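PDB 2PP0: L-talarate/Galactarate Dehydratase from Salmonella typhimurium, which catalyses the magnesium-dependent dehydration of L-talarate and galactarate to 5-keto-4-deoxy-D-glucarate, and also epimerises L-talarate to galactarate. Local coordinates for residues K110-L115 against I308-K313; D296-D301 against L312-L317; I64-S69 against F378-Q383. One frame throughout, in Å; residues are numbered along the deposited sequence.

Interaction 1 of 3, residues K110-L115 against I308-K313; sequences KIYTKL and ISPFLK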
loop_
_atom_site.group_PDB
_atom_site.type_symbol
_atom_site.label_atom_id
_atom_site.label_comp_id
_atom_site.label_asym_id
_atom_site.label_seq_id
_atom_site.Cartn_x
_atom_site.Cartn_y
_atom_site.Cartn_z
ATOM N N LYS B 110 -11.081 1.572 6.612
ATOM C CA LYS B 110 -12.287 2.252 7.058
ATOM C C LYS B 110 -12.764 1.625 8.367
ATOM O O LYS B 110 -13.155 2.333 9.299
ATOM C CB LYS B 110 -13.373 2.151 5.986
ATOM C CG LYS B 110 -14.588 3.025 6.238
ATOM C CD LYS B 110 -15.624 2.827 5.137
ATOM C CE LYS B 110 -16.833 3.716 5.345
ATOM N NZ LYS B 110 -17.772 3.636 4.190
ATOM N N ILE B 111 -12.710 0.298 8.439
ATOM C CA ILE B 111 -13.118 -0.429 9.639
ATOM C C ILE B 111 -12.113 -0.182 10.767
ATOM O O ILE B 111 -12.489 0.010 11.923
ATOM C CB ILE B 111 -13.203 -1.949 9.363
ATOM C CG1 ILE B 111 -14.386 -2.241 8.437
ATOM C CG2 ILE B 111 -13.369 -2.714 10.658
ATOM C CD1 ILE B 111 -14.431 -3.681 7.941
ATOM N N TYR B 112 -10.831 -0.201 10.421
ATOM C CA TYR B 112 -9.771 0.038 11.394
ATOM C C TYR B 112 -10.049 1.376 12.085
ATOM O O TYR B 112 -10.056 1.465 13.309
ATOM C CB TYR B 112 -8.416 0.099 10.684
ATOM C CG TYR B 112 -7.255 -0.311 11.549
ATOM C CD1 TYR B 112 -6.565 -1.494 11.298
ATOM C CD2 TYR B 112 -6.852 0.475 12.630
ATOM C CE1 TYR B 112 -5.502 -1.887 12.097
ATOM C CE2 TYR B 112 -5.793 0.089 13.439
ATOM C CZ TYR B 112 -5.122 -1.089 13.170
ATOM O OH TYR B 112 -4.084 -1.484 13.979
ATOM N N THR B 113 -10.283 2.413 11.287
ATOM C CA THR B 113 -10.569 3.747 11.809
ATOM C C THR B 113 -11.795 3.757 12.726
ATOM O O THR B 113 -11.803 4.439 13.756
ATOM C CB THR B 113 -10.765 4.745 10.650
ATOM O OG1 THR B 113 -9.520 4.900 9.956
ATOM C CG2 THR B 113 -11.220 6.105 11.166
ATOM N N LYS B 114 -12.829 3.003 12.361
ATOM C CA LYS B 114 -14.036 2.933 13.183
ATOM C C LYS B 114 -13.716 2.277 14.519
ATOM O O LYS B 114 -14.253 2.669 15.553
ATOM C CB LYS B 114 -15.130 2.121 12.482
ATOM C CG LYS B 114 -16.375 1.919 13.334
ATOM C CD LYS B 114 -17.430 1.092 12.610
ATOM C CE LYS B 114 -18.712 0.978 13.433
ATOM N NZ LYS B 114 -19.717 0.115 12.743
ATOM N N LEU B 115 -12.847 1.270 14.492
ATOM C CA LEU B 115 -12.459 0.567 15.706
ATOM C C LEU B 115 -11.607 1.465 16.604
ATOM O O LEU B 115 -11.671 1.364 17.828
ATOM C CB LEU B 115 -11.689 -0.708 15.361
ATOM C CG LEU B 115 -12.496 -1.778 14.616
ATOM C CD1 LEU B 115 -11.609 -2.975 14.323
ATOM C CD2 LEU B 115 -13.698 -2.188 15.466
ATOM N N ILE B 308 -1.809 -6.310 9.764
ATOM C CA ILE B 308 -1.174 -6.234 8.450
ATOM C C ILE B 308 -1.205 -4.809 7.892
ATOM O O ILE B 308 -0.226 -4.342 7.315
ATOM C CB ILE B 308 -1.867 -7.213 7.452
ATOM C CG1 ILE B 308 -1.518 -8.659 7.830
ATOM C CG2 ILE B 308 -1.442 -6.910 6.016
ATOM C CD1 ILE B 308 -2.374 -9.709 7.134
ATOM N N SER B 309 -2.317 -4.108 8.077
ATOM C CA SER B 309 -2.438 -2.745 7.559
ATOM C C SER B 309 -1.285 -1.827 7.997
ATOM O O SER B 309 -0.637 -1.199 7.154
ATOM C CB SER B 309 -3.788 -2.156 7.964
ATOM O OG SER B 309 -4.840 -2.978 7.469
ATOM N N PRO B 310 -1.021 -1.722 9.313
ATOM C CA PRO B 310 0.090 -0.850 9.717
ATOM C C PRO B 310 1.455 -1.459 9.358
ATOM O O PRO B 310 2.419 -0.733 9.118
ATOM C CB PRO B 310 -0.115 -0.695 11.232
ATOM C CG PRO B 310 -0.858 -1.956 11.619
ATOM C CD PRO B 310 -1.838 -2.107 10.480
ATOM N N PHE B 311 1.532 -2.787 9.318
ATOM C CA PHE B 311 2.782 -3.459 8.970
ATOM C C PHE B 311 3.160 -3.085 7.531
ATOM O O PHE B 311 4.342 -2.910 7.209
ATOM C CB PHE B 311 2.621 -4.983 9.105
ATOM C CG PHE B 311 3.897 -5.761 8.903
ATOM C CD1 PHE B 311 4.527 -6.384 9.976
ATOM C CD2 PHE B 311 4.465 -5.884 7.633
ATOM C CE1 PHE B 311 5.701 -7.121 9.789
ATOM C CE2 PHE B 311 5.638 -6.615 7.435
ATOM C CZ PHE B 311 6.259 -7.235 8.511
ATOM N N LEU B 312 2.157 -2.955 6.666
ATOM C CA LEU B 312 2.411 -2.593 5.273
ATOM C C LEU B 312 3.011 -1.189 5.171
ATOM O O LEU B 312 3.946 -0.968 4.404
ATOM C CB LEU B 312 1.122 -2.673 4.445
ATOM C CG LEU B 312 0.521 -4.072 4.249
ATOM C CD1 LEU B 312 -0.791 -3.981 3.495
ATOM C CD2 LEU B 312 1.500 -4.952 3.496
ATOM N N LYS B 313 2.480 -0.242 5.940
ATOM C CA LYS B 313 3.011 1.120 5.895
ATOM C C LYS B 313 4.434 1.137 6.432
ATOM O O LYS B 313 5.272 1.916 5.979
ATOM C CB LYS B 313 2.142 2.074 6.713
ATOM C CG LYS B 313 0.743 2.273 6.150
ATOM C CD LYS B 313 0.105 3.544 6.715
ATOM C CE LYS B 313 0.087 3.558 8.241
ATOM N NZ LYS B 313 -0.386 4.875 8.787
#
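Tyr112 reaches from helix 108-118 to Ser309 and Pro310 at the start of helix 308-320. The contact joins two domains of the enolase superfamily fold. Helix 108-118 belongs to the N-terminal domain, and helix 308-320 is one of the outer helices of the modified TIM barrel. The two backbones stay well apart, with CA of Tyr112 and CA of Ser309 8.7 Å from each other. Within these segments Tyr112 spans the gap; Ser309 also touches Ile108 and Asp109 of helix 108-118. CG of Tyr112 is anti to the backbone N (chi1 -152°), which carries the ring out from its own helix toward the barrel.

Along the barrel helix, Ile308 turns its end away from Tyr112 and packs on Trp140 and Leu337. Ser309 comes next. Its CB lies obliquely to the Tyr112 ring, 4.4 Å from CD1, so this is a loose touch by a methylene group. The hydroxyl of Ser309 is used differently. OG is hydrogen-bonded to Asp136 OD1 and to Trp140 NE1, both on helix 127-146, so the same serine also ties the barrel helix to a second helix of the N-terminal domain.

Pro310 gives the larger share of the barrel side. The two side chains cross at about a right angle. The approach is again oblique. Pro310 CD is 4.0 Å from Tyr112 CE1, an apolar contact between partly exposed groups. Pro310 has no N-H to offer, which costs nothing in the first turn of a helix. The first regular backbone bond within 308-313 runs from Leu312 N to Ile308 O.

The far end of the tyrosine is polar and bonded: Tyr112 OH is hydrogen-bonded to the carbonyl O of Gly306 and lies 4.0 Å from Pro310 CG.

Interaction 2 of 3, residues D296-D301 against L312-L317; sequences DFVQPD and LKIMDL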
loop_
_atom_site.group_PDB
_atom_site.type_symbol
_atom_site.label_atom_id
_atom_site.label_comp_id
_atom_site.label_asym_id
_atom_site.label_seq_id
_atom_site.Cartn_x
_atom_site.Cartn_y
_atom_site.Cartn_z
ATOM N N ASP B 296 19.851 -1.284 10.253
ATOM C CA ASP B 296 20.031 -1.750 8.880
ATOM C C ASP B 296 18.893 -2.705 8.515
ATOM O O ASP B 296 18.478 -2.786 7.354
ATOM C CB ASP B 296 21.387 -2.453 8.769
ATOM C CG ASP B 296 22.537 -1.546 9.176
ATOM O OD1 ASP B 296 22.816 -0.582 8.435
ATOM O OD2 ASP B 296 23.148 -1.784 10.241
ATOM N N PHE B 297 18.406 -3.434 9.515
ATOM C CA PHE B 297 17.283 -4.359 9.347
ATOM C C PHE B 297 16.147 -3.859 10.235
ATOM O O PHE B 297 16.363 -3.553 11.412
ATOM C CB PHE B 297 17.634 -5.785 9.803
ATOM C CG PHE B 297 18.433 -6.579 8.807
ATOM C CD1 PHE B 297 19.809 -6.407 8.694
ATOM C CD2 PHE B 297 17.804 -7.519 7.990
ATOM C CE1 PHE B 297 20.549 -7.159 7.784
ATOM C CE2 PHE B 297 18.533 -8.277 7.076
ATOM C CZ PHE B 297 19.910 -8.098 6.973
ATOM N N VAL B 298 14.948 -3.766 9.673
ATOM C CA VAL B 298 13.781 -3.332 10.430
ATOM C C VAL B 298 12.992 -4.595 10.760
ATOM O O VAL B 298 12.654 -5.377 9.864
ATOM C CB VAL B 298 12.914 -2.358 9.604
ATOM C CG1 VAL B 298 11.661 -1.980 10.375
ATOM C CG2 VAL B 298 13.727 -1.108 9.272
ATOM N N GLN B 299 12.701 -4.796 12.044
ATOM C CA GLN B 299 11.994 -5.993 12.478
ATOM C C GLN B 299 10.621 -5.758 13.094
ATOM O O GLN B 299 10.447 -5.836 14.317
ATOM C CB GLN B 299 12.874 -6.760 13.458
ATOM C CG GLN B 299 14.227 -7.101 12.866
ATOM C CD GLN B 299 15.144 -7.766 13.858
ATOM O OE1 GLN B 299 15.554 -7.153 14.849
ATOM N NE2 GLN B 299 15.471 -9.029 13.607
ATOM N N PRO B 300 9.620 -5.476 12.250
ATOM C CA PRO B 300 8.283 -5.245 12.782
ATOM C C PRO B 300 7.578 -6.570 13.073
ATOM O O PRO B 300 7.997 -7.633 12.607
ATOM C CB PRO B 300 7.617 -4.420 11.689
ATOM C CG PRO B 300 8.229 -4.982 10.433
ATOM C CD PRO B 300 9.673 -5.244 10.792
ATOM N N ASP B 301 6.516 -6.487 13.865
ATOM C CA ASP B 301 5.733 -7.643 14.282
ATOM C C ASP B 301 4.290 -7.239 13.991
ATOM O O ASP B 301 3.753 -6.357 14.653
ATOM C CB ASP B 301 5.965 -7.852 15.786
ATOM C CG ASP B 301 5.219 -9.045 16.348
ATOM O OD1 ASP B 301 3.991 -9.121 16.163
ATOM O OD2 ASP B 301 5.869 -9.897 16.997
ATOM N N LEU B 312 2.157 -2.955 6.666
ATOM C CA LEU B 312 2.411 -2.593 5.273
ATOM C C LEU B 312 3.011 -1.189 5.171
ATOM O O LEU B 312 3.946 -0.968 4.404
ATOM C CB LEU B 312 1.122 -2.673 4.445
ATOM C CG LEU B 312 0.521 -4.072 4.249
ATOM C CD1 LEU B 312 -0.791 -3.981 3.495
ATOM C CD2 LEU B 312 1.500 -4.952 3.496
ATOM N N LYS B 313 2.480 -0.242 5.940
ATOM C CA LYS B 313 3.011 1.120 5.895
ATOM C C LYS B 313 4.434 1.137 6.432
ATOM O O LYS B 313 5.272 1.916 5.979
ATOM C CB LYS B 313 2.142 2.074 6.713
ATOM C CG LYS B 313 0.743 2.273 6.150
ATOM C CD LYS B 313 0.105 3.544 6.715
ATOM C CE LYS B 313 0.087 3.558 8.241
ATOM N NZ LYS B 313 -0.386 4.875 8.787
ATOM N N ILE B 314 4.705 0.275 7.404
ATOM C CA ILE B 314 6.039 0.191 7.980
ATOM C C ILE B 314 7.001 -0.329 6.912
ATOM O O ILE B 314 8.090 0.216 6.720
ATOM C CB ILE B 314 6.051 -0.743 9.213
ATOM C CG1 ILE B 314 5.246 -0.098 10.344
ATOM C CG2 ILE B 314 7.490 -1.014 9.661
ATOM C CD1 ILE B 314 4.947 -1.035 11.494
ATOM N N MET B 315 6.585 -1.379 6.209
ATOM C CA MET B 315 7.394 -1.967 5.141
ATOM C C MET B 315 7.731 -0.954 4.067
ATOM O O MET B 315 8.867 -0.888 3.599
ATOM C CB MET B 315 6.655 -3.118 4.458
ATOM C CG MET B 315 6.911 -4.485 5.028
ATOM S SD MET B 315 6.167 -5.709 3.911
ATOM C CE MET B 315 4.626 -5.294 4.035
ATOM N N ASP B 316 6.730 -0.191 3.648
ATOM C CA ASP B 316 6.935 0.817 2.616
ATOM C C ASP B 316 7.927 1.876 3.074
ATOM O O ASP B 316 8.749 2.354 2.287
ATOM C CB ASP B 316 5.602 1.473 2.238
ATOM C CG ASP B 316 4.615 0.477 1.638
ATOM O OD1 ASP B 316 5.066 -0.593 1.178
ATOM O OD2 ASP B 316 3.399 0.763 1.617
ATOM N N LEU B 317 7.856 2.246 4.348
ATOM C CA LEU B 317 8.772 3.251 4.882
ATOM C C LEU B 317 10.193 2.702 4.940
ATOM O O LEU B 317 11.144 3.366 4.520
ATOM C CB LEU B 317 8.326 3.692 6.283
ATOM C CG LEU B 317 9.199 4.764 6.948
ATOM C CD1 LEU B 317 9.245 6.014 6.070
ATOM C CD2 LEU B 317 8.630 5.108 8.329
#
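This contact belongs to a beta-alpha unit of the TIM barrel: Val298 and Pro300, on and just after strand 297-298, meet Ile314 of helix 308-320, which comes after the short helix 302-305. The contact is buried and apolar. One methyl of Ile314 does the work. CG2 is anti to the backbone N of its residue (chi1 -68°, measured to CG1) and points at the strand end. It lies 4.0 Å from Pro300 CB and 4.1 Å from Pro300 CG, so it meets the ring obliquely, at its CB-CG bond. The two side chains run past each other in opposite directions. Val298 CG1 adds a looser touch, 4.3 Å from Ile314 CG2.

The residues between and after point the other way, to the active site. Gln299 NE2 is hydrogen-bonded to the magnesium ligand Glu252. Asp301 OD2 is hydrogen-bonded to ND1 of the catalytic His328, whose basicity it probably raises.

The strand lies between parallel strands 274-276 and 324-325. Helix 283-291 flanks the contact, with His286 against both Pro300 and Ile314, while Leu325 of the next strand touches Pro300.

Interaction 3 of 3, residues I64-S69 against F378-Q383; sequences IAEIRS and FTLSEQ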
loop_
_atom_site.group_PDB
_atom_site.type_symbol
_atom_site.label_atom_id
_atom_site.label_comp_id
_atom_site.label_asym_id
_atom_site.label_seq_id
_atom_site.Cartn_x
_atom_site.Cartn_y
_atom_site.Cartn_z
ATOM N N ILE B 64 -7.538 -14.958 19.024
ATOM C CA ILE B 64 -7.988 -15.289 17.679
ATOM C C ILE B 64 -9.292 -14.607 17.311
ATOM O O ILE B 64 -10.180 -14.442 18.147
ATOM C CB ILE B 64 -8.205 -16.813 17.551
ATOM C CG1 ILE B 64 -6.973 -17.550 18.059
ATOM C CG2 ILE B 64 -8.485 -17.197 16.103
ATOM C CD1 ILE B 64 -7.197 -19.038 18.243
ATOM N N ALA B 65 -9.400 -14.202 16.050
ATOM C CA ALA B 65 -10.620 -13.589 15.552
ATOM C C ALA B 65 -11.068 -14.376 14.326
ATOM O O ALA B 65 -10.254 -14.739 13.473
ATOM C CB ALA B 65 -10.384 -12.131 15.176
ATOM N N GLU B 66 -12.363 -14.659 14.258
ATOM C CA GLU B 66 -12.944 -15.380 13.129
ATOM C C GLU B 66 -14.111 -14.515 12.680
ATOM O O GLU B 66 -14.950 -14.129 13.495
ATOM C CB GLU B 66 -13.429 -16.758 13.573
ATOM C CG GLU B 66 -12.319 -17.648 14.104
ATOM C CD GLU B 66 -12.845 -18.927 14.722
ATOM O OE1 GLU B 66 -13.401 -19.762 13.975
ATOM O OE2 GLU B 66 -12.709 -19.095 15.956
ATOM N N ILE B 67 -14.138 -14.186 11.391
ATOM C CA ILE B 67 -15.175 -13.334 10.823
ATOM C C ILE B 67 -15.842 -14.029 9.635
ATOM O O ILE B 67 -15.164 -14.630 8.803
ATOM C CB ILE B 67 -14.568 -11.989 10.325
ATOM C CG1 ILE B 67 -13.797 -11.304 11.460
ATOM C CG2 ILE B 67 -15.669 -11.066 9.807
ATOM C CD1 ILE B 67 -13.081 -10.013 11.028
ATOM N N ARG B 68 -17.169 -13.957 9.574
ATOM C CA ARG B 68 -17.920 -14.560 8.476
ATOM C C ARG B 68 -18.831 -13.514 7.861
ATOM O O ARG B 68 -19.476 -12.744 8.572
ATOM C CB ARG B 68 -18.727 -15.769 8.974
ATOM C CG ARG B 68 -17.858 -17.003 9.129
ATOM C CD ARG B 68 -18.562 -18.168 9.810
ATOM N NE ARG B 68 -17.631 -19.282 9.975
ATOM C CZ ARG B 68 -17.189 -20.048 8.977
ATOM N NH1 ARG B 68 -17.601 -19.835 7.731
ATOM N NH2 ARG B 68 -16.307 -21.010 9.219
ATOM N N SER B 69 -18.869 -13.476 6.534
ATOM C CA SER B 69 -19.686 -12.495 5.825
ATOM C C SER B 69 -21.004 -13.066 5.300
ATOM O O SER B 69 -21.177 -14.280 5.179
ATOM C CB SER B 69 -18.899 -11.917 4.648
ATOM O OG SER B 69 -18.701 -12.912 3.656
ATOM N N PHE B 378 -3.978 -21.226 6.555
ATOM C CA PHE B 378 -4.033 -22.034 7.769
ATOM C C PHE B 378 -5.451 -22.128 8.301
ATOM O O PHE B 378 -6.228 -21.184 8.173
ATOM C CB PHE B 378 -3.142 -21.416 8.861
ATOM C CG PHE B 378 -1.660 -21.519 8.585
ATOM C CD1 PHE B 378 -0.989 -22.729 8.738
ATOM C CD2 PHE B 378 -0.932 -20.397 8.198
ATOM C CE1 PHE B 378 0.383 -22.822 8.513
ATOM C CE2 PHE B 378 0.444 -20.477 7.970
ATOM C CZ PHE B 378 1.103 -21.692 8.128
ATOM N N THR B 379 -5.790 -23.273 8.886
ATOM C CA THR B 379 -7.106 -23.461 9.489
ATOM C C THR B 379 -6.858 -23.845 10.946
ATOM O O THR B 379 -5.892 -24.541 11.251
ATOM C CB THR B 379 -7.924 -24.580 8.802
ATOM O OG1 THR B 379 -7.228 -25.825 8.920
ATOM C CG2 THR B 379 -8.144 -24.251 7.332
ATOM N N LEU B 380 -7.714 -23.373 11.842
ATOM C CA LEU B 380 -7.570 -23.665 13.265
ATOM C C LEU B 380 -7.756 -25.148 13.567
ATOM O O LEU B 380 -8.744 -25.758 13.157
ATOM C CB LEU B 380 -8.575 -22.845 14.070
ATOM C CG LEU B 380 -8.359 -21.329 14.037
ATOM C CD1 LEU B 380 -9.519 -20.627 14.728
ATOM C CD2 LEU B 380 -7.033 -20.986 14.711
ATOM N N SER B 381 -6.796 -25.714 14.289
ATOM C CA SER B 381 -6.816 -27.124 14.659
ATOM C C SER B 381 -7.715 -27.362 15.863
ATOM O O SER B 381 -8.178 -26.417 16.503
ATOM C CB SER B 381 -5.416 -27.576 15.033
ATOM O OG SER B 381 -5.065 -27.012 16.285
ATOM N N GLU B 382 -7.940 -28.636 16.178
ATOM C CA GLU B 382 -8.766 -29.001 17.320
ATOM C C GLU B 382 -8.023 -28.611 18.591
ATOM O O GLU B 382 -8.637 -28.203 19.575
ATOM C CB GLU B 382 -9.054 -30.509 17.308
ATOM C CG GLU B 382 -9.830 -31.028 18.514
ATOM C CD GLU B 382 -11.105 -30.248 18.781
ATOM O OE1 GLU B 382 -11.803 -29.882 17.812
ATOM O OE2 GLU B 382 -11.420 -30.013 19.970
ATOM N N GLN B 383 -6.699 -28.725 18.556
ATOM C CA GLN B 383 -5.863 -28.381 19.700
ATOM C C GLN B 383 -6.007 -26.906 20.095
ATOM O O GLN B 383 -5.919 -26.564 21.278
ATOM C CB GLN B 383 -4.396 -28.679 19.393
ATOM C CG GLN B 383 -3.482 -28.497 20.592
ATOM C CD GLN B 383 -3.856 -29.416 21.739
ATOM O OE1 GLN B 383 -3.816 -30.636 21.604
ATOM N NE2 GLN B 383 -4.229 -28.831 22.875
#
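Leu380 is the centre of this contact, pressing its two methyl groups against Ile64 and Glu66. Both partners lie on strand 57-69, an inner strand of the antiparallel sheet of the N-terminal domain. Leu380 comes from the loop that leads into helix 382-386. After that helix, strand 388-395 joins the same sheet at its edge. The chain thus returns from the barrel to the N-terminal domain here.

Ile64 and Glu66 are two apart on the strand, so their side chains leave the same face of the sheet. Ala65 and Ile67 leave the other face, where they pack on helix 127-146.

Ile64 meets Leu380 methyl to methyl. Ile64 CG2 is 3.8 Å from Leu380 CD1, and Ile64 CD1 is 4.0 Å from Leu380 CD2. They lie alongside one another and point opposite ways. Val76 of the adjacent strand 74-81 touches both and widens this apolar patch.

Glu66 and Leu380 reach toward each other, the glutamate from the strand and the leucine from the loop. The glutamate chain is extended beyond CG (chi2 172°), which brings the carboxylate out to the leucine. The oxygens are not left to the methyl alone, since OE2 forms a salt bridge with Arg385 of helix 382-386. One glutamate thus gives its flat group to a leucine and its charge to an arginine five residues further along the chain.

Ser381 caps the helix that carries this arginine, its OG bonded to Ala384 N. At the carboxylate itself, Leu380 CD1 sits over the flat face of Glu66, 3.7 Å from CD, 3.7 Å from OE2 and 4.0 Å from OE1.

Segment 64-69 comes first in the chain, then 110-115, 296-301, helix 308-320 and finally 378-383. Interaction 3 therefore spans both others in sequence. Interactions 1 and 2 share helix 308-320, with centres about 15 Å apart. They touch where Phe311 CE1 lies 3.4 Å from Pro300 CG. The first turn of that helix faces the N-terminal domain, and its next turn packs on the barrel strand end beside the active site. The centre of interaction 3 is about 20 Å from that of interaction 1 and about 27 Å from that of interaction 2. Interactions 1 and 3 thus join the N-terminal domain to later chain segments at two separate places, while interaction 2 lies within the barrel.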